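Long-range contact in adenylation domain (Streptomyces sp., PDB 5N9X), which is an ANL-family adenylation domain of two joined parts that binds ATP: residues S404-S409 against L416-R421. Numbering follows the deposited sequence.
With ATP (adenosine-5'-triphosphate), chain D.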
ATOM      1  N   SER A 404       3.551 -15.572   0.231  1.00 22.37           N
ATOM      2  CA  SER A 404       3.839 -14.162   0.443  1.00 21.62           C
ATOM      3  C   SER A 404       5.320 -13.841   0.267  1.00 22.86           C
ATOM      4  O   SER A 404       5.693 -12.706  -0.045  1.00 22.87           O
ATOM      5  CB  SER A 404       3.379 -13.736   1.845  1.00 18.04           C
ATOM      6  OG  SER A 404       4.291 -14.168   2.838  1.00 21.66           O
ATOM      7  N   GLY A 405       6.163 -14.839   0.503  1.00 22.74           N
ATOM      8  CA  GLY A 405       7.599 -14.624   0.534  1.00 20.81           C
ATOM      9  C   GLY A 405       8.008 -13.863   1.784  1.00 24.54           C
ATOM     10  O   GLY A 405       9.076 -13.243   1.829  1.00 20.72           O
ATOM     11  N   ASP A 406       7.136 -13.884   2.791  1.00 23.90           N
ATOM     12  CA  ASP A 406       7.393 -13.202   4.060  1.00 24.08           C
ATOM     13  C   ASP A 406       7.585 -14.221   5.170  1.00 19.78           C
ATOM     14  O   ASP A 406       6.869 -15.223   5.224  1.00 21.44           O
ATOM     15  CB  ASP A 406       6.237 -12.258   4.404  1.00 16.71           C
ATOM     16  CG  ASP A 406       6.318 -10.932   3.675  1.00 23.80           C
ATOM     17  OD1 ASP A 406       7.333 -10.226   3.841  1.00 26.33           O
ATOM     18  OD2 ASP A 406       5.372 -10.601   2.928  1.00 20.16           O
ATOM     19  N   LEU A 407       8.542 -13.963   6.051  1.00 24.77           N
ATOM     20  CA  LEU A 407       8.787 -14.828   7.209  1.00 27.20           C
ATOM     21  C   LEU A 407       8.051 -14.337   8.460  1.00 25.95           C
ATOM     22  O   LEU A 407       8.206 -13.178   8.863  1.00 30.14           O
ATOM     23  CB  LEU A 407      10.300 -14.922   7.495  1.00 25.64           C
ATOM     24  CG  LEU A 407      11.162 -15.330   6.295  1.00 25.81           C
ATOM     25  CD1 LEU A 407      12.632 -15.384   6.639  1.00 26.26           C
ATOM     26  CD2 LEU A 407      10.701 -16.672   5.749  1.00 22.57           C
ATOM     27  N   VAL A 408       7.256 -15.223   9.059  1.00 27.38           N
ATOM     28  CA  VAL A 408       6.545 -14.961  10.311  1.00 25.12           C
ATOM     29  C   VAL A 408       6.648 -16.143  11.293  1.00 32.03           C
ATOM     30  O   VAL A 408       7.058 -17.251  10.912  1.00 24.11           O
ATOM     31  CB  VAL A 408       5.039 -14.672  10.073  1.00 19.59           C
ATOM     32  CG1 VAL A 408       4.847 -13.596   9.037  1.00 21.85           C
ATOM     33  CG2 VAL A 408       4.313 -15.931   9.649  1.00 18.84           C
ATOM     34  N   SER A 409       6.264 -15.902  12.552  1.00 28.98           N
ATOM     35  CA  SER A 409       6.106 -16.972  13.550  1.00 30.80           C
ATOM     36  C   SER A 409       4.765 -16.862  14.254  1.00 27.36           C
ATOM     37  O   SER A 409       4.236 -15.765  14.423  1.00 32.97           O
ATOM     38  CB  SER A 409       7.229 -16.946  14.598  1.00 25.98           C
ATOM     39  OG  SER A 409       7.611 -15.625  14.911  1.00 29.45           O
ATOM     40  N   LEU A 416       0.454 -13.625  15.003  1.00 27.76           N
ATOM     41  CA  LEU A 416       1.614 -13.657  14.134  1.00 28.38           C
ATOM     42  C   LEU A 416       2.566 -12.512  14.466  1.00 22.24           C
ATOM     43  O   LEU A 416       2.146 -11.397  14.757  1.00 24.80           O
ATOM     44  CB  LEU A 416       1.188 -13.612  12.672  1.00 26.81           C
ATOM     45  CG  LEU A 416       0.290 -14.780  12.299  1.00 30.40           C
ATOM     46  CD1 LEU A 416      -0.008 -14.797  10.806  1.00 34.24           C
ATOM     47  CD2 LEU A 416       0.967 -16.073  12.717  1.00 36.24           C
ATOM     48  N   VAL A 417       3.852 -12.824  14.469  1.00 23.48           N
ATOM     49  CA  VAL A 417       4.897 -11.832  14.603  1.00 19.08           C
ATOM     50  C   VAL A 417       5.681 -11.835  13.294  1.00 23.24           C
ATOM     51  O   VAL A 417       6.037 -12.897  12.788  1.00 23.58           O
ATOM     52  CB  VAL A 417       5.831 -12.134  15.796  1.00 22.15           C
ATOM     53  CG1 VAL A 417       6.961 -11.096  15.879  1.00 20.50           C
ATOM     54  CG2 VAL A 417       5.046 -12.185  17.086  1.00 24.73           C
ATOM     55  N   TYR A 418       5.931 -10.653  12.738  1.00 24.22           N
ATOM     56  CA  TYR A 418       6.568 -10.550  11.436  1.00 26.70           C
ATOM     57  C   TYR A 418       8.084 -10.536  11.600  1.00 27.68           C
ATOM     58  O   TYR A 418       8.622  -9.737  12.375  1.00 25.70           O
ATOM     59  CB  TYR A 418       6.087  -9.291  10.688  1.00 20.69           C
ATOM     60  CG  TYR A 418       6.842  -9.029   9.399  1.00 22.09           C
ATOM     61  CD1 TYR A 418       6.447  -9.628   8.208  1.00 23.16           C
ATOM     62  CD2 TYR A 418       7.950  -8.191   9.376  1.00 20.92           C
ATOM     63  CE1 TYR A 418       7.132  -9.409   7.034  1.00 16.42           C
ATOM     64  CE2 TYR A 418       8.635  -7.958   8.217  1.00 21.04           C
ATOM     65  CZ  TYR A 418       8.227  -8.577   7.039  1.00 25.01           C
ATOM     66  OH  TYR A 418       8.917  -8.341   5.869  1.00 27.74           O
ATOM     67  N   GLN A 419       8.772 -11.401  10.852  1.00 29.69           N
ATOM     68  CA  GLN A 419      10.230 -11.506  10.967  1.00 28.78           C
ATOM     69  C   GLN A 419      10.972 -10.759   9.861  1.00 37.40           C
ATOM     70  O   GLN A 419      11.874  -9.957  10.148  1.00 38.06           O
ATOM     71  CB  GLN A 419      10.655 -12.979  11.001  1.00 19.38           C
ATOM     72  CG  GLN A 419       9.968 -13.774  12.108  1.00 19.38           C
ATOM     73  CD  GLN A 419      10.393 -13.324  13.507  1.00 28.57           C
ATOM     74  OE1 GLN A 419      11.466 -12.736  13.690  1.00 23.11           O
ATOM     75  NE2 GLN A 419       9.554 -13.608  14.500  1.00 24.03           N
ATOM     76  N   GLY A 420      10.597 -11.012   8.606  1.00 32.31           N
ATOM     77  CA  GLY A 420      11.171 -10.291   7.483  1.00 22.32           C
ATOM     78  C   GLY A 420      10.965 -10.994   6.151  1.00 26.38           C
ATOM     79  O   GLY A 420      10.334 -12.050   6.089  1.00 26.73           O
ATOM     80  N   ARG A 421      11.500 -10.412   5.084  1.00 23.97           N
ATOM     81  CA  ARG A 421      11.370 -10.981   3.750  1.00 28.91           C
ATOM     82  C   ARG A 421      12.421 -12.039   3.435  1.00 25.12           C
ATOM     83  O   ARG A 421      13.606 -11.802   3.637  1.00 30.32           O
ATOM     84  CB  ARG A 421      11.454  -9.868   2.707  1.00 33.43           C
ATOM     85  CG  ARG A 421      10.241  -8.986   2.681  1.00 30.99           C
ATOM     86  CD  ARG A 421      10.231  -8.141   1.429  1.00 34.30           C
ATOM     87  NE  ARG A 421      10.175  -8.966   0.214  1.00 53.78           N
ATOM     88  CZ  ARG A 421       9.188  -9.810  -0.116  1.00 45.09           C
ATOM     89  NH1 ARG A 421       8.134  -9.993   0.673  1.00 33.08           N
ATOM     90  NH2 ARG A 421       9.267 -10.490  -1.251  1.00 41.72           N
TER
HETATM   91  PG  ATP D 602       5.741  -7.117  -4.638  1.00 74.44           P
HETATM   92  O1G ATP D 602       6.250  -8.323  -3.857  1.00 65.76           O
HETATM   93  O2G ATP D 602       6.389  -6.932  -5.976  1.00 60.14           O
HETATM   94  O3G ATP D 602       4.231  -7.045  -4.784  1.00 69.88           O
HETATM   95  PB  ATP D 602       5.625  -5.151  -2.474  1.00 66.01           P
HETATM   96  O1B ATP D 602       6.082  -6.158  -1.415  1.00 53.25           O
HETATM   97  O2B ATP D 602       5.841  -3.687  -2.259  1.00 42.90           O
HETATM   98  O3B ATP D 602       6.263  -5.760  -3.846  1.00 71.98           O
HETATM   99  PA  ATP D 602       2.919  -4.800  -1.982  1.00 65.66           P
HETATM  100  O1A ATP D 602       1.791  -5.799  -2.088  1.00 36.62           O
HETATM  101  O2A ATP D 602       2.606  -3.329  -2.233  1.00 50.69           O
HETATM  102  O3A ATP D 602       4.098  -5.309  -2.928  1.00 60.53           O
HETATM  103  O5' ATP D 602       3.748  -4.920  -0.578  1.00 43.86           O
HETATM  104  C5' ATP D 602       3.524  -5.909   0.427  1.00 32.94           C
HETATM  105  C4' ATP D 602       4.822  -6.193   1.187  1.00 30.33           C
HETATM  106  O4' ATP D 602       5.033  -5.245   2.221  1.00 21.25           O
HETATM  107  C3' ATP D 602       4.906  -7.575   1.811  1.00 25.22           C
HETATM  108  O3' ATP D 602       5.790  -8.341   1.000  1.00 38.62           O
HETATM  109  C2' ATP D 602       5.503  -7.375   3.180  1.00 23.37           C
HETATM  110  O2' ATP D 602       6.875  -7.757   3.130  1.00 22.77           O
HETATM  111  C1' ATP D 602       5.441  -5.884   3.439  1.00 29.69           C
HETATM  112  N9  ATP D 602       4.451  -5.548   4.509  1.00 25.52           N
HETATM  113  C8  ATP D 602       3.189  -5.112   4.299  1.00 21.22           C
HETATM  114  N7  ATP D 602       2.522  -4.878   5.452  1.00 16.44           N
HETATM  115  C5  ATP D 602       3.377  -5.157   6.452  1.00 18.58           C
HETATM  116  C6  ATP D 602       3.304  -5.114   7.930  1.00 14.02           C
HETATM  117  N6  ATP D 602       2.169  -4.724   8.542  1.00 12.66           N
HETATM  118  N1  ATP D 602       4.396  -5.484   8.628  1.00 13.70           N
HETATM  119  C2  ATP D 602       5.508  -5.900   7.989  1.00 22.43           C
HETATM  120  N3  ATP D 602       5.668  -5.956   6.648  1.00 19.77           N
HETATM  121  C4  ATP D 602       4.646  -5.604   5.830  1.00 23.10           C
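Leu407 and Ser409 pair through their backbones with Gly420 and Val417, making strands 400-410 and 416-421 an antiparallel beta hairpin in the ATP-binding region of this ANL-family adenylation domain. A classic beta bulge interrupts the ladder: Gln419 and Gly420 both face Leu407, whose O accepts from Gln419 N at 2.7 Å and from Gly420 N at 3.2 Å, both donors approaching from the same face of the carbonyl plane. Beyond the bulge, Ser409 N and O bond to Val417 O and N.

As the inserted residue of the bulge, Gln419 points its CB toward the partner strand. Its chain bends at chi2 (-67°), curling past Val408 CA until NE2 donates to Ser409 OG at 2.8 Å.

Asp406, Tyr418 and Arg421 lie on the face turned to the nucleotide. Both ribose hydroxyls donate to the Asp406 carboxylate, O2' to OD1 at 2.6 Å and O3' to OD2; Tyr311 OH also hydrogen-bonds to OD2, so the carboxylate is held by the protein as well as by the ribose. OD1 further accepts from Tyr418 OH at 3.2 Å, on its anti side and well out of the carboxylate plane, and forms a salt bridge with Arg421 NH1, whose hydrogen bond is weak. A bend at chi3 (62°) sets NH1 beside the 3'-hydroxyl, 2.9 Å from ATP O3'.

Packing around the Tyr418 ring also belongs to this face. Val408 CG1 touches the ring, with Ile337 of strand 336-340 against both side chains. Gly420 N lies against one face of the Tyr418 ring, offset toward the rim, while on the opposite face ATP C2 sits over its centre, 3.5 Å above the plane.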